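Long-range contacts in response regulator receiver (Brucella melitensis biovar Abortus, PDB 4G97), which probably acts as a two-component response regulator of the PhyR type, with a phosphate-accepting receiver domain that controls a sigma-factor-like domain: residues E133-R141 with K247-E258; Y13-L21 with Q97-E105. All coordinates share one frame; numbering follows the deposited sequence.

Interaction 1: residues E133-R141 with K247-E258; sequences EISRQVATR and KALISQALFFEE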
loop_
_atom_site.group_PDB
_atom_site.type_symbol
_atom_site.label_atom_id
_atom_site.label_comp_id
_atom_site.label_asym_id
_atom_site.label_seq_id
_atom_site.Cartn_x
_atom_site.Cartn_y
_atom_site.Cartn_z
ATOM N N GLU A 133 1.884 -9.955 13.635
ATOM C CA GLU A 133 0.818 -8.948 13.545
ATOM C C GLU A 133 0.154 -9.015 12.172
ATOM O O GLU A 133 -1.057 -9.158 12.098
ATOM C CB GLU A 133 1.391 -7.542 13.753
ATOM C CG GLU A 133 1.229 -6.989 15.149
ATOM C CD GLU A 133 2.025 -5.713 15.346
ATOM O OE1 GLU A 133 1.584 -4.651 14.845
ATOM O OE2 GLU A 133 3.113 -5.785 15.961
ATOM N N ILE A 134 0.957 -8.940 11.089
ATOM C CA ILE A 134 0.506 -8.958 9.694
ATOM C C ILE A 134 -0.211 -10.251 9.308
ATOM O O ILE A 134 -1.161 -10.185 8.534
ATOM C CB ILE A 134 1.653 -8.515 8.715
ATOM C CG1 ILE A 134 1.828 -6.974 8.702
ATOM C CG2 ILE A 134 1.457 -9.018 7.278
ATOM C CD1 ILE A 134 2.680 -6.347 9.776
ATOM N N SER A 135 0.219 -11.419 9.855
ATOM C CA SER A 135 -0.408 -12.723 9.561
ATOM C C SER A 135 -1.730 -12.926 10.316
ATOM O O SER A 135 -2.532 -13.788 9.941
ATOM C CB SER A 135 0.553 -13.869 9.855
ATOM N N ARG A 136 -1.959 -12.117 11.359
ATOM C CA ARG A 136 -3.172 -12.160 12.172
ATOM C C ARG A 136 -4.049 -10.951 11.800
ATOM O O ARG A 136 -3.791 -9.818 12.207
ATOM C CB ARG A 136 -2.803 -12.235 13.670
ATOM C CG ARG A 136 -3.970 -12.178 14.639
ATOM C CD ARG A 136 -3.911 -10.857 15.383
ATOM N NE ARG A 136 -4.976 -10.708 16.371
ATOM C CZ ARG A 136 -6.208 -10.287 16.100
ATOM N NH1 ARG A 136 -6.563 -10.000 14.852
ATOM N NH2 ARG A 136 -7.099 -10.170 17.071
ATOM N N GLN A 137 -5.031 -11.195 10.935
ATOM C CA GLN A 137 -5.927 -10.152 10.440
ATOM C C GLN A 137 -7.355 -10.520 10.814
ATOM O O GLN A 137 -7.685 -11.702 10.858
ATOM C CB GLN A 137 -5.790 -10.023 8.906
ATOM C CG GLN A 137 -4.386 -9.596 8.443
ATOM C CD GLN A 137 -4.172 -9.674 6.950
ATOM O OE1 GLN A 137 -5.113 -9.679 6.161
ATOM N NE2 GLN A 137 -2.909 -9.612 6.513
ATOM N N VAL A 138 -8.201 -9.509 11.099
ATOM C CA VAL A 138 -9.626 -9.726 11.415
ATOM C C VAL A 138 -10.277 -10.248 10.126
ATOM O O VAL A 138 -10.123 -9.621 9.072
ATOM C CB VAL A 138 -10.313 -8.429 11.935
ATOM C CG1 VAL A 138 -11.762 -8.697 12.327
ATOM C CG2 VAL A 138 -9.544 -7.838 13.124
ATOM N N ALA A 139 -10.963 -11.404 10.199
ATOM C CA ALA A 139 -11.606 -12.008 9.030
ATOM C C ALA A 139 -12.559 -11.005 8.393
ATOM O O ALA A 139 -13.465 -10.492 9.061
ATOM C CB ALA A 139 -12.336 -13.299 9.417
ATOM N N THR A 140 -12.343 -10.724 7.111
ATOM C CA THR A 140 -13.101 -9.747 6.349
ATOM C C THR A 140 -13.698 -10.356 5.099
ATOM O O THR A 140 -13.091 -11.226 4.461
ATOM C CB THR A 140 -12.172 -8.503 6.051
ATOM O OG1 THR A 140 -11.690 -7.987 7.283
ATOM C CG2 THR A 140 -12.867 -7.381 5.330
ATOM N N ARG A 141 -14.896 -9.873 4.743
ATOM C CA ARG A 141 -15.606 -10.269 3.530
ATOM C C ARG A 141 -15.153 -9.302 2.432
ATOM O O ARG A 141 -15.290 -8.089 2.573
ATOM C CB ARG A 141 -17.135 -10.194 3.726
ATOM C CG ARG A 141 -17.662 -11.257 4.673
ATOM C CD ARG A 141 -19.127 -11.056 5.005
ATOM N NE ARG A 141 -19.991 -11.462 3.899
ATOM C CZ ARG A 141 -20.609 -10.621 3.081
ATOM N NH1 ARG A 141 -20.465 -9.312 3.231
ATOM N NH2 ARG A 141 -21.361 -11.082 2.099
ATOM N N LYS A 247 -0.697 -9.486 1.150
ATOM C CA LYS A 247 -0.842 -9.747 2.580
ATOM C C LYS A 247 -0.569 -8.465 3.405
ATOM O O LYS A 247 -1.373 -8.101 4.275
ATOM C CB LYS A 247 0.133 -10.869 2.960
ATOM C CG LYS A 247 0.200 -11.195 4.443
ATOM C CD LYS A 247 0.929 -12.511 4.689
ATOM C CE LYS A 247 2.397 -12.354 4.992
ATOM N NZ LYS A 247 3.075 -13.674 5.116
ATOM N N ALA A 248 0.559 -7.785 3.102
ATOM C CA ALA A 248 0.991 -6.567 3.778
ATOM C C ALA A 248 0.021 -5.437 3.592
ATOM O O ALA A 248 -0.269 -4.739 4.557
ATOM C CB ALA A 248 2.365 -6.145 3.275
ATOM N N LEU A 249 -0.454 -5.223 2.359
ATOM C CA LEU A 249 -1.363 -4.124 2.085
ATOM C C LEU A 249 -2.763 -4.345 2.647
ATOM O O LEU A 249 -3.360 -3.391 3.120
ATOM C CB LEU A 249 -1.358 -3.714 0.627
ATOM C CG LEU A 249 -0.014 -3.132 0.149
ATOM C CD1 LEU A 249 0.017 -3.042 -1.354
ATOM C CD2 LEU A 249 0.277 -1.775 0.801
ATOM N N ILE A 250 -3.244 -5.608 2.679
ATOM C CA ILE A 250 -4.525 -5.916 3.326
ATOM C C ILE A 250 -4.400 -5.626 4.820
ATOM O O ILE A 250 -5.282 -4.981 5.390
ATOM C CB ILE A 250 -5.049 -7.356 3.056
ATOM C CG1 ILE A 250 -5.409 -7.512 1.579
ATOM C CG2 ILE A 250 -6.296 -7.646 3.940
ATOM C CD1 ILE A 250 -5.612 -8.957 1.155
ATOM N N SER A 251 -3.292 -6.071 5.436
ATOM C CA SER A 251 -3.009 -5.843 6.846
ATOM C C SER A 251 -3.035 -4.338 7.180
ATOM O O SER A 251 -3.690 -3.944 8.149
ATOM C CB SER A 251 -1.660 -6.443 7.228
ATOM O OG SER A 251 -1.382 -6.164 8.590
ATOM N N GLN A 252 -2.322 -3.504 6.396
ATOM C CA GLN A 252 -2.331 -2.052 6.614
ATOM C C GLN A 252 -3.733 -1.479 6.480
ATOM O O GLN A 252 -4.143 -0.678 7.316
ATOM C CB GLN A 252 -1.398 -1.328 5.634
ATOM C CG GLN A 252 0.074 -1.558 5.886
ATOM C CD GLN A 252 0.526 -1.099 7.239
ATOM O OE1 GLN A 252 0.786 -1.909 8.100
ATOM N NE2 GLN A 252 0.674 0.199 7.444
ATOM N N ALA A 253 -4.464 -1.871 5.432
ATOM C CA ALA A 253 -5.818 -1.356 5.174
ATOM C C ALA A 253 -6.777 -1.622 6.345
ATOM O O ALA A 253 -7.586 -0.754 6.670
ATOM C CB ALA A 253 -6.381 -1.943 3.892
ATOM N N LEU A 254 -6.687 -2.821 6.955
ATOM C CA LEU A 254 -7.497 -3.228 8.095
ATOM C C LEU A 254 -7.005 -2.561 9.381
ATOM O O LEU A 254 -7.822 -2.268 10.245
ATOM C CB LEU A 254 -7.484 -4.744 8.265
ATOM C CG LEU A 254 -8.195 -5.572 7.200
ATOM C CD1 LEU A 254 -7.904 -7.042 7.404
ATOM C CD2 LEU A 254 -9.710 -5.338 7.228
ATOM N N PHE A 255 -5.673 -2.320 9.503
ATOM C CA PHE A 255 -5.061 -1.612 10.631
ATOM C C PHE A 255 -5.621 -0.175 10.705
ATOM O O PHE A 255 -6.051 0.245 11.786
ATOM C CB PHE A 255 -3.523 -1.608 10.511
ATOM C CG PHE A 255 -2.787 -0.797 11.550
ATOM C CD1 PHE A 255 -2.559 -1.311 12.826
ATOM C CD2 PHE A 255 -2.342 0.493 11.265
ATOM C CE1 PHE A 255 -1.904 -0.545 13.800
ATOM C CE2 PHE A 255 -1.702 1.265 12.245
ATOM C CZ PHE A 255 -1.466 0.732 13.498
ATOM N N PHE A 256 -5.653 0.552 9.551
ATOM C CA PHE A 256 -6.198 1.915 9.492
ATOM C C PHE A 256 -7.701 1.947 9.558
ATOM O O PHE A 256 -8.242 2.890 10.125
ATOM C CB PHE A 256 -5.680 2.714 8.284
ATOM C CG PHE A 256 -4.216 3.043 8.428
ATOM C CD1 PHE A 256 -3.784 3.972 9.371
ATOM C CD2 PHE A 256 -3.263 2.407 7.640
ATOM C CE1 PHE A 256 -2.424 4.258 9.523
ATOM C CE2 PHE A 256 -1.904 2.688 7.799
ATOM C CZ PHE A 256 -1.500 3.607 8.741
ATOM N N GLU A 257 -8.380 0.911 9.016
ATOM C CA GLU A 257 -9.848 0.834 9.070
ATOM C C GLU A 257 -10.332 0.699 10.502
ATOM O O GLU A 257 -11.314 1.344 10.885
ATOM C CB GLU A 257 -10.415 -0.290 8.181
ATOM C CG GLU A 257 -11.931 -0.285 8.044
ATOM C CD GLU A 257 -12.588 0.975 7.510
ATOM O OE1 GLU A 257 -11.879 1.823 6.923
ATOM O OE2 GLU A 257 -13.821 1.112 7.683
ATOM N N GLU A 258 -9.614 -0.099 11.290
ATOM C CA GLU A 258 -9.915 -0.299 12.691
ATOM C C GLU A 258 -9.690 0.996 13.478
ATOM O O GLU A 258 -10.584 1.393 14.245
ATOM C CB GLU A 258 -9.092 -1.455 13.245
ATOM C CG GLU A 258 -9.144 -1.573 14.762
ATOM C CD GLU A 258 -8.503 -2.815 15.337
ATOM O OE1 GLU A 258 -8.438 -3.839 14.618
ATOM O OE2 GLU A 258 -8.139 -2.789 16.534
HETATM O O HOH W 1 -2.795 -7.318 10.613
#
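Gln-137 reaches the helix 247-258 with its amide and supplies the one direct hydrogen bond across this contact, a weak one. Its NE2 makes a fairly straight bond of 2.7 Å to the carbonyl O of Ile-134, lying close to the line of that carbonyl, and the weak one of 3.1 Å, bent to 131° at the hydrogen, to O of Lys-247. One amide nitrogen thus ties the last turn of the helix 120-135 to a turn of the receiver helix. With chi1 at -62° and the chain extended beyond CG, the amide lies along Ser-251, while OE1 comes against CG2 of Ile-250 and is bonded by His-164.

Water adds a second polar bridge. It donates to O of Glu-133 and lies 2.7 Å from OG of Ser-251, a hydroxyl that also bonds Arg-96.

Van der Waals packing continues on either part of the segment 133-141. The two branches of Ile-134 divide the work: CG1 rests 3.3 Å from OG of Ser-251, whereas CG2, anti to the backbone N, meets CG of Lys-247 at 3.8 Å, the two side chains crossing at about a right angle. Further along, Leu-254 turns both methyls to residues 137-140. CD1 touches CB of Gln-137 and O of Val-138, and CD2 lies 3.3 Å from OG1 of Thr-140, the two side chains sliding past each other in opposite directions. That hydroxyl is turned back to O of Val-138 at 2.9 Å, above the carbonyl plane, which links it to the extended chain just before the strand 141-145.

The arrangement is a helix-to-linker junction between domains: the end of the sigma-like domain and the chain leading to the first strand of the receiver pack on the receiver's C-terminal helix, the last helix of the CheY-like (beta-alpha)5 fold.

Interaction 2: residues Y13-L21 with Q97-E105; sequences YLRRFSRAL and QAFLLVAVE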
loop_
_atom_site.group_PDB
_atom_site.type_symbol
_atom_site.label_atom_id
_atom_site.label_comp_id
_atom_site.label_asym_id
_atom_site.label_seq_id
_atom_site.Cartn_x
_atom_site.Cartn_y
_atom_site.Cartn_z
ATOM N N TYR A 13 7.696 5.249 -5.903
ATOM C CA TYR A 13 7.673 4.165 -4.923
ATOM C C TYR A 13 7.772 4.645 -3.487
ATOM O O TYR A 13 7.309 3.949 -2.577
ATOM C CB TYR A 13 8.722 3.076 -5.241
ATOM C CG TYR A 13 8.388 2.272 -6.480
ATOM C CD1 TYR A 13 7.071 2.141 -6.919
ATOM C CD2 TYR A 13 9.380 1.606 -7.193
ATOM C CE1 TYR A 13 6.757 1.418 -8.061
ATOM C CE2 TYR A 13 9.074 0.868 -8.336
ATOM C CZ TYR A 13 7.761 0.787 -8.770
ATOM O OH TYR A 13 7.425 0.048 -9.875
ATOM N N LEU A 14 8.407 5.802 -3.268
ATOM C CA LEU A 14 8.499 6.351 -1.915
ATOM C C LEU A 14 7.109 6.836 -1.479
ATOM O O LEU A 14 6.751 6.657 -0.317
ATOM C CB LEU A 14 9.563 7.451 -1.820
ATOM C CG LEU A 14 9.722 8.133 -0.444
ATOM C CD1 LEU A 14 10.366 7.212 0.570
ATOM C CD2 LEU A 14 10.504 9.449 -0.567
ATOM N N ARG A 15 6.306 7.401 -2.422
ATOM C CA ARG A 15 4.907 7.791 -2.157
ATOM C C ARG A 15 4.094 6.523 -1.848
ATOM O O ARG A 15 3.294 6.552 -0.932
ATOM C CB ARG A 15 4.284 8.536 -3.363
ATOM C CG ARG A 15 4.843 9.942 -3.527
ATOM C CD ARG A 15 4.151 10.776 -4.585
ATOM N NE ARG A 15 4.982 11.941 -4.900
ATOM C CZ ARG A 15 5.855 11.999 -5.904
ATOM N NH1 ARG A 15 5.952 10.999 -6.769
ATOM N NH2 ARG A 15 6.599 13.075 -6.078
ATOM N N ARG A 16 4.313 5.402 -2.586
ATOM C CA ARG A 16 3.602 4.150 -2.311
ATOM C C ARG A 16 3.845 3.739 -0.846
ATOM O O ARG A 16 2.887 3.498 -0.087
ATOM C CB ARG A 16 4.052 3.028 -3.261
ATOM C CG ARG A 16 3.351 1.685 -2.944
ATOM C CD ARG A 16 3.858 0.530 -3.788
ATOM N NE ARG A 16 5.310 0.384 -3.651
ATOM C CZ ARG A 16 6.097 -0.237 -4.517
ATOM N NH1 ARG A 16 5.583 -0.828 -5.585
ATOM N NH2 ARG A 16 7.406 -0.274 -4.322
ATOM N N PHE A 17 5.132 3.734 -0.444
ATOM C CA PHE A 17 5.552 3.415 0.912
ATOM C C PHE A 17 4.919 4.398 1.922
ATOM O O PHE A 17 4.322 3.953 2.899
ATOM C CB PHE A 17 7.083 3.451 0.996
ATOM C CG PHE A 17 7.659 3.234 2.375
ATOM C CD1 PHE A 17 7.518 2.007 3.024
ATOM C CD2 PHE A 17 8.385 4.240 3.010
ATOM C CE1 PHE A 17 8.050 1.810 4.299
ATOM C CE2 PHE A 17 8.935 4.029 4.278
ATOM C CZ PHE A 17 8.750 2.819 4.916
ATOM N N SER A 18 5.001 5.724 1.648
ATOM C CA SER A 18 4.471 6.770 2.524
ATOM C C SER A 18 2.953 6.643 2.734
ATOM O O SER A 18 2.502 6.755 3.863
ATOM C CB SER A 18 4.820 8.141 1.981
ATOM O OG SER A 18 4.616 9.129 2.978
ATOM N N ARG A 19 2.180 6.388 1.649
ATOM C CA ARG A 19 0.734 6.180 1.711
ATOM C C ARG A 19 0.398 4.927 2.520
ATOM O O ARG A 19 -0.500 4.987 3.356
ATOM C CB ARG A 19 0.142 6.081 0.303
ATOM C CG ARG A 19 0.271 7.376 -0.510
ATOM C CD ARG A 19 -0.223 7.149 -1.911
ATOM N NE ARG A 19 0.182 8.229 -2.807
ATOM C CZ ARG A 19 -0.127 8.295 -4.096
ATOM N NH1 ARG A 19 -0.876 7.353 -4.658
ATOM N NH2 ARG A 19 0.310 9.301 -4.836
ATOM N N ALA A 20 1.117 3.795 2.300
ATOM C CA ALA A 20 0.889 2.535 3.051
ATOM C C ALA A 20 1.159 2.734 4.538
ATOM O O ALA A 20 0.474 2.166 5.386
ATOM C CB ALA A 20 1.798 1.442 2.527
ATOM N N LEU A 21 2.142 3.586 4.841
ATOM C CA LEU A 21 2.590 3.919 6.177
ATOM C C LEU A 21 1.643 4.837 6.936
ATOM O O LEU A 21 1.506 4.671 8.130
ATOM C CB LEU A 21 3.968 4.574 6.055
ATOM C CG LEU A 21 4.956 4.281 7.154
ATOM C CD1 LEU A 21 5.414 2.815 7.106
ATOM C CD2 LEU A 21 6.161 5.218 7.029
ATOM N N GLN A 97 6.733 -0.827 9.413
ATOM C CA GLN A 97 7.666 -0.174 8.481
ATOM C C GLN A 97 8.631 -1.216 7.914
ATOM O O GLN A 97 8.887 -1.228 6.712
ATOM C CB GLN A 97 8.484 0.905 9.197
ATOM C CG GLN A 97 7.667 2.093 9.663
ATOM C CD GLN A 97 8.523 3.162 10.276
ATOM O OE1 GLN A 97 9.588 3.509 9.763
ATOM N NE2 GLN A 97 8.045 3.738 11.368
ATOM N N ALA A 98 9.131 -2.120 8.785
ATOM C CA ALA A 98 10.082 -3.149 8.406
ATOM C C ALA A 98 9.473 -4.117 7.396
ATOM O O ALA A 98 10.065 -4.359 6.342
ATOM C CB ALA A 98 10.587 -3.878 9.654
ATOM N N PHE A 99 8.261 -4.618 7.680
ATOM C CA PHE A 99 7.563 -5.546 6.788
ATOM C C PHE A 99 7.218 -4.884 5.456
ATOM O O PHE A 99 7.374 -5.515 4.396
ATOM C CB PHE A 99 6.302 -6.109 7.472
ATOM C CG PHE A 99 5.867 -7.439 6.901
ATOM C CD1 PHE A 99 6.347 -8.632 7.431
ATOM C CD2 PHE A 99 4.982 -7.499 5.831
ATOM C CE1 PHE A 99 5.967 -9.862 6.880
ATOM C CE2 PHE A 99 4.597 -8.730 5.287
ATOM C CZ PHE A 99 5.085 -9.902 5.821
ATOM N N LEU A 100 6.797 -3.598 5.495
ATOM C CA LEU A 100 6.456 -2.857 4.278
ATOM C C LEU A 100 7.680 -2.725 3.366
ATOM O O LEU A 100 7.572 -3.011 2.183
ATOM C CB LEU A 100 5.823 -1.484 4.575
ATOM C CG LEU A 100 4.365 -1.478 5.121
ATOM C CD1 LEU A 100 3.898 -0.071 5.343
ATOM C CD2 LEU A 100 3.381 -2.151 4.155
ATOM N N LEU A 101 8.845 -2.380 3.928
ATOM C CA LEU A 101 10.104 -2.229 3.170
ATOM C C LEU A 101 10.512 -3.479 2.425
ATOM O O LEU A 101 11.030 -3.380 1.315
ATOM C CB LEU A 101 11.263 -1.755 4.080
ATOM C CG LEU A 101 11.178 -0.311 4.591
ATOM C CD1 LEU A 101 12.136 -0.092 5.738
ATOM C CD2 LEU A 101 11.374 0.703 3.466
ATOM N N VAL A 102 10.290 -4.653 3.035
ATOM C CA VAL A 102 10.624 -5.925 2.413
ATOM C C VAL A 102 9.486 -6.457 1.539
ATOM O O VAL A 102 9.706 -6.678 0.351
ATOM C CB VAL A 102 11.206 -6.992 3.402
ATOM C CG1 VAL A 102 12.553 -6.549 3.962
ATOM C CG2 VAL A 102 10.245 -7.293 4.540
ATOM N N ALA A 103 8.268 -6.639 2.109
ATOM C CA ALA A 103 7.113 -7.206 1.385
ATOM C C ALA A 103 6.553 -6.309 0.320
ATOM O O ALA A 103 6.171 -6.809 -0.738
ATOM C CB ALA A 103 6.013 -7.594 2.351
ATOM N N VAL A 104 6.485 -4.990 0.564
ATOM C CA VAL A 104 5.933 -4.106 -0.476
ATOM C C VAL A 104 7.023 -3.440 -1.306
ATOM O O VAL A 104 6.900 -3.373 -2.524
ATOM C CB VAL A 104 4.947 -3.062 0.109
ATOM C CG1 VAL A 104 4.341 -2.175 -0.986
ATOM C CG2 VAL A 104 3.855 -3.731 0.944
ATOM N N GLU A 105 8.037 -2.882 -0.647
ATOM C CA GLU A 105 9.067 -2.084 -1.312
ATOM C C GLU A 105 10.173 -2.812 -2.092
ATOM O O GLU A 105 10.890 -2.176 -2.865
ATOM C CB GLU A 105 9.585 -0.946 -0.401
ATOM C CG GLU A 105 8.492 0.044 0.016
ATOM C CD GLU A 105 7.681 0.652 -1.121
ATOM O OE1 GLU A 105 8.291 1.166 -2.085
ATOM O OE2 GLU A 105 6.434 0.579 -1.071
#
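The guanidinium of Arg-16 is layered between two groups: O of Val-104 lies 3.6 Å above one face, offset toward the rim, and CD1 of Tyr-13 lies on the opposite face. At its edge, in plane, is OE1 of Glu-105. The Phe-17 ring receives CD2 of Leu-101 over one face, a CH-pi contact 3.9 Å from the centroid, while CB of Leu-100 and O of Gln-97 stand at the ring edge.

Arg-16 grips Glu-105 side-on with two nitrogens, one to each oxygen. NH2 to OE1 is nearly straight, at 2.8 Å and 170°, although it meets the carboxylate from above its plane; NE to OE2 has the same length and comes in on the syn side. The two planes are well turned from each other, 60° apart. A bend at chi3 of Arg-16 turns the guanidinium out of the line of its chain and presents this side to the carboxylate. OE1 also bonds Tyr-57, so the buried acid is held from two helices.

The pairing belongs to the helical, sigma-factor-like part of PhyR. Here the helix 11-22, from the sigma2-like region, packs against the helix 94-104; their segments 13-21 and 97-104 run roughly antiparallel, with directions 141° apart and axes 10.7 Å apart at closest.

CG of Glu-105 packs 3.7 Å from CD1 of Phe-17, so the aliphatic part of the acid joins the salt bridge to the packing round the ring. Toward the other end, CD1 of Leu-100 touches both CB of Ala-20, at 3.8 Å, and CD1 of Leu-21. The same Leu-21 methyl presses on CG of Gln-97 at 3.5 Å.

Interactions 1 and 2 illustrate how one helix bundle can be joined internally and to a second domain by adjoining contacts. Their centres are about 15 Å apart, and they touch: NE2 of Gln-252 probably donates a hydrogen bond to O of Ala-20 at 2.9 Å, and CB of Ala-248 packs on CG2 of Val-104. One receiver helix, 243-265, thus touches both helices of interaction 2. Arg-96, at the start of the helix 94-104, bonds OE1 of Gln-252. The calcium ion, about 14 Å from the side chain of Glu-258, is held by His-265 and His-268 of what is evidently the C-terminal histidine tag, so it marks no natural site; the predicted phosphorylation site, Asp-191, is unmodified here.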